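Local structure of transaminase (Arthrobacter sp., 5G2P) at residues B[265-270]-B[291-296]. The protein probably transfers amino groups between amines and carbonyl compounds with pyridoxal-5'-phosphate as cofactor, acting as an S-selective omega-transaminase. Sequence-based numbering, arbitrary orientation.
With PLP (pyridoxal-5'-phosphate), chain H.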
# COMPACT_ATOMS: atom_id res chain seq x y z
N LEU B 265 3.02 -3.29 21.84
CA LEU B 265 2.81 -2.07 22.63
C LEU B 265 1.34 -1.68 22.76
O LEU B 265 0.53 -2.05 21.90
CB LEU B 265 3.58 -0.88 22.05
CG LEU B 265 5.09 -1.03 21.89
CD1 LEU B 265 5.70 0.24 21.31
CD2 LEU B 265 5.72 -1.34 23.24
N TRP B 266 1.02 -0.96 23.83
CA TRP B 266 -0.28 -0.31 23.93
C TRP B 266 -0.15 1.21 23.98
O TRP B 266 0.51 1.77 24.89
CB TRP B 266 -1.08 -0.81 25.13
CG TRP B 266 -2.40 -0.07 25.33
CD1 TRP B 266 -3.29 0.36 24.36
CD2 TRP B 266 -2.96 0.30 26.59
NE1 TRP B 266 -4.35 1.00 24.95
CE2 TRP B 266 -4.19 0.98 26.31
CE3 TRP B 266 -2.56 0.12 27.92
CZ2 TRP B 266 -5.01 1.49 27.33
CZ3 TRP B 266 -3.37 0.64 28.94
CH2 TRP B 266 -4.58 1.31 28.63
N ILE B 267 -0.79 1.85 23.01
CA ILE B 267 -0.86 3.31 22.93
C ILE B 267 -2.24 3.70 23.41
O ILE B 267 -3.23 3.33 22.77
CB ILE B 267 -0.71 3.83 21.49
CG1 ILE B 267 0.66 3.44 20.91
CG2 ILE B 267 -0.91 5.36 21.44
CD1 ILE B 267 0.66 3.45 19.38
N SER B 268 -2.31 4.44 24.52
CA SER B 268 -3.60 4.98 24.93
C SER B 268 -3.70 6.35 24.29
O SER B 268 -2.95 7.24 24.64
CB SER B 268 -3.70 5.15 26.46
OG SER B 268 -5.04 5.50 26.80
N ASP B 269 -4.64 6.52 23.37
CA ASP B 269 -4.83 7.83 22.75
C ASP B 269 -5.71 8.61 23.72
O ASP B 269 -6.93 8.46 23.72
CB ASP B 269 -5.48 7.69 21.37
CG ASP B 269 -5.74 9.04 20.71
OD1 ASP B 269 -5.47 10.09 21.33
OD2 ASP B 269 -6.22 9.04 19.57
N GLU B 270 -5.04 9.44 24.53
CA GLU B 270 -5.69 10.29 25.54
C GLU B 270 -5.93 11.73 25.08
O GLU B 270 -6.15 12.61 25.90
CB GLU B 270 -4.85 10.32 26.84
CG GLU B 270 -4.66 8.93 27.48
CD GLU B 270 -5.82 8.54 28.41
OE1 GLU B 270 -6.64 9.43 28.74
OE2 GLU B 270 -5.89 7.36 28.85
N PRO B 291 -0.13 2.37 30.15
CA PRO B 291 0.20 2.12 28.74
C PRO B 291 1.71 2.26 28.48
O PRO B 291 2.44 2.62 29.39
CB PRO B 291 -0.58 3.22 28.02
CG PRO B 291 -0.51 4.37 28.96
CD PRO B 291 -0.64 3.74 30.35
N ASP B 292 2.15 1.96 27.27
CA ASP B 292 3.53 2.20 26.83
C ASP B 292 3.73 3.62 26.32
O ASP B 292 4.81 4.18 26.45
CB ASP B 292 3.86 1.19 25.74
CG ASP B 292 3.76 -0.24 26.27
OD1 ASP B 292 4.60 -0.62 27.11
OD2 ASP B 292 2.80 -0.93 25.91
N ILE B 293 2.67 4.17 25.75
CA ILE B 293 2.71 5.48 25.08
C ILE B 293 1.34 6.13 25.27
O ILE B 293 0.32 5.44 25.20
CB ILE B 293 2.99 5.36 23.55
CG1 ILE B 293 4.34 4.69 23.27
CG2 ILE B 293 2.99 6.74 22.89
CD1 ILE B 293 4.56 4.32 21.80
N ILE B 294 1.32 7.44 25.52
CA ILE B 294 0.09 8.22 25.57
C ILE B 294 0.19 9.33 24.51
O ILE B 294 1.23 9.95 24.39
CB ILE B 294 -0.04 8.95 26.94
CG1 ILE B 294 -0.07 7.95 28.10
CG2 ILE B 294 -1.26 9.86 26.97
CD1 ILE B 294 0.06 8.65 29.47
N THR B 295 -0.90 9.58 23.77
CA THR B 295 -0.98 10.76 22.92
C THR B 295 -1.88 11.80 23.56
O THR B 295 -2.91 11.45 24.17
CB THR B 295 -1.49 10.40 21.51
OG1 THR B 295 -2.75 9.71 21.63
CG2 THR B 295 -0.48 9.51 20.80
N MET B 296 -1.50 13.06 23.44
CA MET B 296 -2.18 14.16 24.12
C MET B 296 -2.51 15.33 23.15
O MET B 296 -1.79 15.58 22.16
CB MET B 296 -1.30 14.69 25.28
CG MET B 296 -0.98 13.67 26.37
SD MET B 296 0.35 14.27 27.41
CE MET B 296 0.52 12.97 28.64
N1 PLP H . -7.41 11.48 18.98
C2 PLP H . -8.58 11.61 19.67
C2A PLP H . -9.05 10.54 20.63
C3 PLP H . -9.41 12.80 19.46
O3 PLP H . -10.58 13.02 20.14
C4 PLP H . -8.93 13.85 18.54
C4A PLP H . -9.83 15.09 18.50
C5 PLP H . -7.64 13.57 17.82
C6 PLP H . -6.96 12.39 18.07
C5A PLP H . -7.04 14.52 16.82
O4P PLP H . -6.60 15.72 17.44
P PLP H . -6.59 17.08 16.56
O1P PLP H . -6.07 18.09 17.53
O2P PLP H . -5.68 16.89 15.36
O3P PLP H . -8.04 17.37 16.13
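S268 and I293 join strands 265-269 and 293-296 in parallel pairing: S268 N gives its hydrogen to I293 O at 2.9 Å, and T295 N returns one to S268 O. At the leading end W266 O takes D292 N at 2.9 Å and, weakly, I293 N; at the far end E270 N reaches T295 O in another weak bond.

Two aspartates add side-chain bonds. D292, short enough to turn back on the neighbouring strand, offers the anti lone pair of OD2 to W266 N in a nearly straight bond of 2.7 Å (172°), and the same oxygen forms a salt bridge with R256. D269 has CG anti to its backbone N (chi1 178°), which carries the carboxylate forward to the cofactor, OD2 lying 2.8 Å from N1 of pyridoxal-5'-phosphate. T295 OG1 donates to D269 OD1 at 2.8 Å, from well above the carboxylate plane, while V271 N also binds OD1 and H149 bonds OD2. An asparagine at D269 would probably leave the pyridine nitrogen without the negative charge that, as in fold-type I enzymes, favours its protonated form.

Apolar contacts fill both faces. P291, compact and rigid, lays CB over the six-membered ring of W266, a CH-pi contact 4.0 Å from the centroid. On the opposite face the branched I267 and I293 lie side by side, CG1 of the former 4.0 Å from CB of the latter.

Both strands are interior to the seven-stranded sheet of the large domain, flanked by strands 231-236 and 308-313. Helix 121-136 packs on L265, D269, I293 and T295, and helix 251-262 against W266 on the other face.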